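Local coordinates for protein alanine racemase (Actinobacillus succinogenes, PDB 3C3K) that carries the name alanine racemase but has the two-lobed fold of periplasmic binding protein-like domains, whose relatives probably include LacI-type transcription regulators, at residues Y114-L119 / L147-F152; L166-G171 / A199-T204. All coordinates share one frame; numbering follows the deposited sequence.

Interaction 1 (Y114-L119 / L147-F152)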
ATOM      1  N   TYR B 114      17.466 -13.139 -16.258  1.00 17.20           N
ATOM      2  CA  TYR B 114      18.631 -12.650 -15.501  1.00 16.84           C
ATOM      3  C   TYR B 114      18.608 -13.120 -14.065  1.00 16.05           C
ATOM      4  O   TYR B 114      19.618 -13.468 -13.546  1.00 17.01           O
ATOM      5  CB  TYR B 114      18.661 -11.117 -15.433  1.00 17.97           C
ATOM      6  CG  TYR B 114      19.987 -10.579 -14.929  1.00 19.02           C
ATOM      7  CD1 TYR B 114      20.205 -10.340 -13.581  1.00 19.68           C
ATOM      8  CD2 TYR B 114      21.027 -10.313 -15.825  1.00 23.52           C
ATOM      9  CE1 TYR B 114      21.445  -9.828 -13.118  1.00 20.76           C
ATOM     10  CE2 TYR B 114      22.274  -9.806 -15.391  1.00 23.34           C
ATOM     11  CZ  TYR B 114      22.478  -9.594 -14.033  1.00 22.86           C
ATOM     12  OH  TYR B 114      23.693  -9.081 -13.642  1.00 21.20           O
ATOM     13  N   VAL B 115      17.453 -13.063 -13.425  1.00 14.53           N
ATOM     14  CA  VAL B 115      17.227 -13.680 -12.078  1.00 13.13           C
ATOM     15  C   VAL B 115      17.637 -15.135 -12.027  1.00 13.69           C
ATOM     16  O   VAL B 115      18.454 -15.521 -11.204  1.00 13.49           O
ATOM     17  CB  VAL B 115      15.804 -13.474 -11.599  1.00 13.46           C
ATOM     18  CG1 VAL B 115      15.541 -14.357 -10.333  1.00  8.93           C
ATOM     19  CG2 VAL B 115      15.565 -11.925 -11.330  1.00 10.82           C
ATOM     20  N   VAL B 116      17.101 -15.938 -12.935  1.00 13.86           N
ATOM     21  CA  VAL B 116      17.493 -17.342 -13.032  1.00 16.10           C
ATOM     22  C   VAL B 116      18.983 -17.516 -13.330  1.00 16.85           C
ATOM     23  O   VAL B 116      19.647 -18.330 -12.689  1.00 16.55           O
ATOM     24  CB  VAL B 116      16.673 -18.082 -14.070  1.00 15.12           C
ATOM     25  CG1 VAL B 116      17.169 -19.522 -14.217  1.00 17.00           C
ATOM     26  CG2 VAL B 116      15.214 -18.061 -13.663  1.00 15.95           C
ATOM     27  N   ASP B 117      19.530 -16.745 -14.252  1.00 16.93           N
ATOM     28  CA  ASP B 117      20.956 -16.912 -14.503  1.00 17.18           C
ATOM     29  C   ASP B 117      21.778 -16.656 -13.243  1.00 17.60           C
ATOM     30  O   ASP B 117      22.748 -17.353 -13.035  1.00 16.61           O
ATOM     31  CB  ASP B 117      21.479 -15.997 -15.608  1.00 17.44           C
ATOM     32  CG  ASP B 117      20.946 -16.346 -16.948  1.00 19.99           C
ATOM     33  OD1 ASP B 117      20.361 -17.437 -17.142  1.00 22.04           O
ATOM     34  OD2 ASP B 117      21.121 -15.501 -17.827  1.00 18.52           O
ATOM     35  N   GLN B 118      21.405 -15.653 -12.424  1.00 17.52           N
ATOM     36  CA  GLN B 118      22.180 -15.329 -11.226  1.00 17.27           C
ATOM     37  C   GLN B 118      22.064 -16.412 -10.178  1.00 17.51           C
ATOM     38  O   GLN B 118      23.053 -16.818  -9.600  1.00 17.13           O
ATOM     39  CB  GLN B 118      21.747 -14.009 -10.599  1.00 18.16           C
ATOM     40  CG  GLN B 118      21.915 -12.801 -11.487  1.00 18.42           C
ATOM     41  CD  GLN B 118      23.144 -12.865 -12.302  1.00 21.45           C
ATOM     42  OE1 GLN B 118      24.253 -12.806 -11.770  1.00 26.29           O
ATOM     43  NE2 GLN B 118      22.976 -12.931 -13.623  1.00 19.56           N
ATOM     44  N   LEU B 119      20.848 -16.881  -9.921  1.00 16.55           N
ATOM     45  CA  LEU B 119      20.679 -18.051  -9.069  1.00 15.40           C
ATOM     46  C   LEU B 119      21.513 -19.265  -9.525  1.00 14.83           C
ATOM     47  O   LEU B 119      22.130 -19.902  -8.706  1.00 15.29           O
ATOM     48  CB  LEU B 119      19.198 -18.404  -8.852  1.00 14.70           C
ATOM     49  CG  LEU B 119      18.388 -17.346  -8.115  1.00 14.50           C
ATOM     50  CD1 LEU B 119      16.884 -17.535  -8.357  1.00 16.87           C
ATOM     51  CD2 LEU B 119      18.707 -17.331  -6.608  1.00 16.93           C
ATOM     52  N   LEU B 147      10.686 -20.519 -16.910  1.00 18.01           N
ATOM     53  CA  LEU B 147      10.643 -21.922 -17.380  1.00 18.36           C
ATOM     54  C   LEU B 147      11.658 -22.160 -18.515  1.00 19.69           C
ATOM     55  O   LEU B 147      12.400 -23.152 -18.519  1.00 19.73           O
ATOM     56  CB  LEU B 147       9.284 -22.193 -17.948  1.00 18.70           C
ATOM     57  CG  LEU B 147       8.175 -22.442 -16.940  1.00 18.85           C
ATOM     58  CD1 LEU B 147       6.856 -22.581 -17.724  1.00 20.43           C
ATOM     59  CD2 LEU B 147       8.538 -23.686 -16.227  1.00 14.64           C
ATOM     60  N   ASN B 148      11.718 -21.219 -19.452  1.00 19.93           N
ATOM     61  CA  ASN B 148      12.681 -21.300 -20.560  1.00 20.42           C
ATOM     62  C   ASN B 148      14.114 -21.242 -20.105  1.00 20.41           C
ATOM     63  O   ASN B 148      14.990 -21.903 -20.698  1.00 20.86           O
ATOM     64  CB  ASN B 148      12.460 -20.204 -21.618  1.00 20.77           C
ATOM     65  CG  ASN B 148      11.091 -20.277 -22.245  1.00 24.54           C
ATOM     66  OD1 ASN B 148      10.461 -21.331 -22.258  1.00 26.26           O
ATOM     67  ND2 ASN B 148      10.612 -19.145 -22.754  1.00 26.61           N
ATOM     68  N   ARG B 149      14.400 -20.447 -19.091  1.00 18.19           N
ATOM     69  CA  ARG B 149      15.799 -20.302 -18.681  1.00 17.03           C
ATOM     70  C   ARG B 149      16.262 -21.503 -17.882  1.00 16.93           C
ATOM     71  O   ARG B 149      17.419 -21.909 -17.924  1.00 17.15           O
ATOM     72  CB  ARG B 149      15.955 -18.989 -17.912  1.00 17.86           C
ATOM     73  CG  ARG B 149      17.304 -18.385 -17.997  1.00 17.74           C
ATOM     74  CD  ARG B 149      17.609 -17.919 -19.422  1.00 19.52           C
ATOM     75  NE  ARG B 149      18.979 -17.449 -19.516  1.00 19.35           N
ATOM     76  CZ  ARG B 149      19.596 -17.281 -20.668  1.00 22.67           C
ATOM     77  NH1 ARG B 149      18.933 -17.530 -21.779  1.00 22.15           N
ATOM     78  NH2 ARG B 149      20.861 -16.888 -20.705  1.00 22.61           N
ATOM     79  N   LEU B 150      15.352 -22.151 -17.175  1.00 17.75           N
ATOM     80  CA  LEU B 150      15.714 -23.421 -16.514  1.00 17.34           C
ATOM     81  C   LEU B 150      16.112 -24.466 -17.532  1.00 16.97           C
ATOM     82  O   LEU B 150      17.054 -25.200 -17.295  1.00 15.49           O
ATOM     83  CB  LEU B 150      14.607 -23.992 -15.607  1.00 16.85           C
ATOM     84  CG  LEU B 150      14.149 -23.156 -14.390  1.00 20.47           C
ATOM     85  CD1 LEU B 150      13.058 -23.910 -13.585  1.00 17.38           C
ATOM     86  CD2 LEU B 150      15.324 -22.787 -13.501  1.00 21.82           C
ATOM     87  N   LYS B 151      15.335 -24.571 -18.616  1.00 16.96           N
ATOM     88  CA  LYS B 151      15.554 -25.567 -19.678  1.00 16.82           C
ATOM     89  C   LYS B 151      16.834 -25.171 -20.391  1.00 15.99           C
ATOM     90  O   LYS B 151      17.597 -26.016 -20.845  1.00 16.98           O
ATOM     91  CB  LYS B 151      14.438 -25.542 -20.733  1.00 16.76           C
ATOM     92  CG  LYS B 151      12.983 -25.953 -20.356  1.00 25.12           C
ATOM     93  CD  LYS B 151      12.972 -27.170 -19.461  1.00 33.31           C
ATOM     94  CE  LYS B 151      12.702 -26.782 -17.970  1.00 37.34           C
ATOM     95  NZ  LYS B 151      12.844 -27.890 -16.926  1.00 36.12           N
ATOM     96  N   PHE B 152      17.044 -23.871 -20.543  1.00 15.21           N
ATOM     97  CA  PHE B 152      18.288 -23.414 -21.128  1.00 15.29           C
ATOM     98  C   PHE B 152      19.517 -23.883 -20.351  1.00 15.60           C
ATOM     99  O   PHE B 152      20.582 -24.115 -20.910  1.00 13.75           O
ATOM    100  CB  PHE B 152      18.292 -21.901 -21.188  1.00 15.50           C
ATOM    101  CG  PHE B 152      19.583 -21.324 -21.597  1.00 13.75           C
ATOM    102  CD1 PHE B 152      19.938 -21.269 -22.954  1.00 15.50           C
ATOM    103  CD2 PHE B 152      20.383 -20.736 -20.680  1.00 15.17           C
ATOM    104  CE1 PHE B 152      21.136 -20.669 -23.347  1.00 17.04           C
ATOM    105  CE2 PHE B 152      21.575 -20.141 -21.057  1.00 11.97           C
ATOM    106  CZ  PHE B 152      21.957 -20.113 -22.379  1.00 17.85           C
TER

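Interaction 2 (L166-G171 / A199-T204)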
ATOM      1  N   LEU B 166      -2.371 -11.008  -3.290  1.00 17.13           N
ATOM      2  CA  LEU B 166      -1.092 -10.403  -3.193  1.00 16.64           C
ATOM      3  C   LEU B 166      -0.863  -9.975  -1.736  1.00 17.65           C
ATOM      4  O   LEU B 166      -1.039  -8.817  -1.383  1.00 18.67           O
ATOM      5  CB  LEU B 166      -0.933  -9.211  -4.198  1.00 17.50           C
ATOM      6  CG  LEU B 166       0.544  -8.797  -4.251  1.00 16.61           C
ATOM      7  CD1 LEU B 166       1.315  -9.718  -5.125  1.00 18.62           C
ATOM      8  CD2 LEU B 166       0.738  -7.329  -4.653  1.00 22.51           C
ATOM      9  N   ASP B 167      -0.444 -10.900  -0.887  1.00 17.74           N
ATOM     10  CA  ASP B 167      -0.121 -10.559   0.493  1.00 17.05           C
ATOM     11  C   ASP B 167       0.832 -11.572   1.052  1.00 16.75           C
ATOM     12  O   ASP B 167       1.036 -12.608   0.439  1.00 15.39           O
ATOM     13  CB  ASP B 167      -1.383 -10.386   1.382  1.00 17.98           C
ATOM     14  CG  ASP B 167      -2.249 -11.629   1.481  1.00 19.77           C
ATOM     15  OD1 ASP B 167      -1.767 -12.750   1.344  1.00 19.98           O
ATOM     16  OD2 ASP B 167      -3.450 -11.462   1.758  1.00 22.65           O
ATOM     17  N   TYR B 168       1.411 -11.281   2.221  1.00 16.90           N
ATOM     18  CA  TYR B 168       2.509 -12.092   2.739  1.00 17.74           C
ATOM     19  C   TYR B 168       1.991 -13.512   3.073  1.00 16.88           C
ATOM     20  O   TYR B 168       2.678 -14.463   2.838  1.00 16.72           O
ATOM     21  CB  TYR B 168       3.187 -11.406   3.935  1.00 18.94           C
ATOM     22  CG  TYR B 168       2.569 -11.787   5.246  1.00 22.80           C
ATOM     23  CD1 TYR B 168       3.072 -12.865   6.003  1.00 24.62           C
ATOM     24  CD2 TYR B 168       1.461 -11.107   5.724  1.00 25.80           C
ATOM     25  CE1 TYR B 168       2.480 -13.245   7.190  1.00 27.78           C
ATOM     26  CE2 TYR B 168       0.869 -11.464   6.937  1.00 28.01           C
ATOM     27  CZ  TYR B 168       1.380 -12.521   7.657  1.00 27.74           C
ATOM     28  OH  TYR B 168       0.782 -12.841   8.847  1.00 29.02           O
ATOM     29  N   MET B 169       0.772 -13.626   3.557  1.00 16.53           N
ATOM     30  CA  MET B 169       0.194 -14.921   3.868  1.00 18.22           C
ATOM     31  C   MET B 169       0.122 -15.778   2.628  1.00 17.76           C
ATOM     32  O   MET B 169       0.389 -16.993   2.701  1.00 20.55           O
ATOM     33  CB  MET B 169      -1.221 -14.788   4.510  1.00 18.20           C
ATOM     34  CG  MET B 169      -1.829 -16.161   4.921  1.00 22.25           C
ATOM     35  SD  MET B 169      -0.783 -17.116   6.057  1.00 20.99           S
ATOM     36  CE  MET B 169      -0.080 -15.850   7.221  1.00 10.10           C
ATOM     37  N   ALA B 170      -0.260 -15.171   1.481  1.00 16.63           N
ATOM     38  CA  ALA B 170      -0.291 -15.921   0.249  1.00 14.98           C
ATOM     39  C   ALA B 170       1.089 -16.423  -0.106  1.00 13.76           C
ATOM     40  O   ALA B 170       1.232 -17.516  -0.607  1.00 12.95           O
ATOM     41  CB  ALA B 170      -0.829 -15.100  -0.850  1.00 15.80           C
ATOM     42  N   GLY B 171       2.113 -15.618   0.141  1.00 13.22           N
ATOM     43  CA  GLY B 171       3.491 -16.026  -0.126  1.00 13.38           C
ATOM     44  C   GLY B 171       3.918 -17.240   0.725  1.00 13.55           C
ATOM     45  O   GLY B 171       4.670 -18.126   0.291  1.00 13.56           O
ATOM     46  N   ALA B 199       7.499 -15.748   1.751  1.00 13.92           N
ATOM     47  CA  ALA B 199       8.354 -16.911   1.564  1.00 14.35           C
ATOM     48  C   ALA B 199       9.454 -16.975   2.649  1.00 14.47           C
ATOM     49  O   ALA B 199       9.661 -18.020   3.253  1.00 14.90           O
ATOM     50  CB  ALA B 199       8.895 -16.959   0.155  1.00 12.56           C
ATOM     51  N   ILE B 200      10.109 -15.849   2.921  1.00 15.47           N
ATOM     52  CA  ILE B 200      11.124 -15.726   3.956  1.00 16.38           C
ATOM     53  C   ILE B 200      10.547 -16.114   5.335  1.00 16.94           C
ATOM     54  O   ILE B 200      11.138 -16.908   6.087  1.00 17.38           O
ATOM     55  CB  ILE B 200      11.666 -14.263   4.014  1.00 17.39           C
ATOM     56  CG1 ILE B 200      12.483 -13.958   2.751  1.00 15.82           C
ATOM     57  CG2 ILE B 200      12.463 -14.042   5.316  1.00 18.07           C
ATOM     58  CD1 ILE B 200      13.274 -12.575   2.724  1.00 18.76           C
ATOM     59  N   GLN B 201       9.362 -15.619   5.649  1.00 15.04           N
ATOM     60  CA  GLN B 201       8.694 -16.076   6.868  1.00 16.71           C
ATOM     61  C   GLN B 201       8.438 -17.588   6.960  1.00 16.03           C
ATOM     62  O   GLN B 201       8.742 -18.220   7.977  1.00 16.51           O
ATOM     63  CB  GLN B 201       7.383 -15.352   7.068  1.00 17.47           C
ATOM     64  CG  GLN B 201       6.841 -15.702   8.445  1.00 22.36           C
ATOM     65  CD  GLN B 201       5.769 -14.799   8.952  1.00 23.50           C
ATOM     66  OE1 GLN B 201       4.641 -15.239   9.204  1.00 21.88           O
ATOM     67  NE2 GLN B 201       6.135 -13.547   9.212  1.00 25.67           N
ATOM     68  N   ALA B 202       7.878 -18.206   5.930  1.00 16.19           N
ATOM     69  CA  ALA B 202       7.661 -19.673   5.983  1.00 15.61           C
ATOM     70  C   ALA B 202       8.973 -20.451   6.048  1.00 16.04           C
ATOM     71  O   ALA B 202       9.112 -21.489   6.738  1.00 17.45           O
ATOM     72  CB  ALA B 202       6.905 -20.111   4.738  1.00 16.53           C
ATOM     73  N   LEU B 203       9.947 -19.983   5.325  1.00 15.36           N
ATOM     74  CA  LEU B 203      11.254 -20.639   5.291  1.00 15.52           C
ATOM     75  C   LEU B 203      11.900 -20.670   6.712  1.00 16.18           C
ATOM     76  O   LEU B 203      12.371 -21.718   7.201  1.00 15.54           O
ATOM     77  CB  LEU B 203      12.153 -19.914   4.287  1.00 14.40           C
ATOM     78  CG  LEU B 203      11.895 -20.287   2.799  1.00 13.73           C
ATOM     79  CD1 LEU B 203      12.794 -19.483   1.955  1.00 12.34           C
ATOM     80  CD2 LEU B 203      12.139 -21.788   2.498  1.00 10.45           C
ATOM     81  N   THR B 204      11.908 -19.503   7.356  1.00 18.27           N
ATOM     82  CA  THR B 204      12.387 -19.318   8.730  1.00 19.50           C
ATOM     83  C   THR B 204      11.628 -20.152   9.752  1.00 20.15           C
ATOM     84  O   THR B 204      12.235 -20.751  10.670  1.00 19.28           O
ATOM     85  CB  THR B 204      12.289 -17.855   9.129  1.00 20.09           C
ATOM     86  OG1 THR B 204      13.023 -17.089   8.173  1.00 21.54           O
ATOM     87  CG2 THR B 204      12.843 -17.635  10.498  1.00 21.63           C
TER
HETATM   88  O   HOH W   1       2.422 -14.386  10.106  1.00 35.47           O

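Interaction 1 (Y114-L119 / L147-F152)
R149 reaches from its helix to D117 on the facing one and holds the carboxylate side-on, one nitrogen to each oxygen. R149 NE makes the shorter and straighter bond, 2.7 Å to D117 OD1, where it meets the syn lone pair at an N-H...O angle of 162°. The bond from R149 NH2 to D117 OD2 is longer, 3.2 Å, and more bent, as expected with the carboxylate and guanidinium planes turned well apart. Arginine suits this place because its long chain, with CG anti to the backbone N (chi1 -152°), also lays methylenes against V116: R149 CB lies 3.9 Å from V116 CG1. One residue on, L150 extends CD2 to within 3.8 Å of V116 CG1, so the same valine methyl serves both neighbours as apolar filler on the side of the charged pair nearer the sheet. Further along, the F152 ring lies over one face of the guanidinium, with R149 NH1 above the ring centre. H153, just past the helix end, adds a further hydrogen bond to D117 OD1. The axes of the two segments approach to 9.3 Å and are inclined by 37°, and helices 108-121 and 137-152 pack side by side, with L119 and L150 both resting on I127 of strand 127-131.

Interaction 2 (L166-G171 / A199-T204)
Y168 and Q201 meet through the edge of the tyrosine ring. The closest pair is Y168 CE1 and Q201 OE1, 3.6 Å apart, with the amide oxygen near the ring plane and the two flat groups inclined by 62°. Q201 spans the gap because CG stands anti to the backbone N (chi1 -171°) and the chain stays extended beyond it. A water ties the polar ends together, lying 2.6 Å from Y168 OH and donating to Q201 OE1 over a short distance whose exact value is doubtful. The same amide oxygen accepts from K172, while Q201 NE2 donates to Q226 O of the second subunit, so both ends of the amide are engaged. Backbone packing does the rest: G171 and A199 bring their CA atoms to 5.2 Å, a closeness that small residues permit, and G171 O lies 4.0 Å from A199 N. Within 166-171, D167 is the N-cap of helix 168-179, its OD1 accepting from A170 N at 2.9 Å; aspartate's short carboxylate can serve a first-turn amide. Helices 168-179 and 193-205 are successive helices of a beta-alpha-beta lobe, as in periplasmic binding protein-like folds, and here Y168 and Q201 also reach the second subunit.

In the fold
Both interactions pair successive helices of one lobe, the one built round the parallel sheet 159-162, 127-131, 187-190 and 215-217, yet they share no helix and do not touch: their centres are 22 Å apart and their nearest atoms about 11 Å. Interaction 1 is partly buried, with an apolar patch toward the sheet and a direct salt bridge on its partly exposed side; no other chain of the assembly reaches its segments. Interaction 2 is more buried but covers less area, 150 against 211 Å². It relies on small residues at close backbone approach and on a water-bridged polar pair, and the second subunit packs against it.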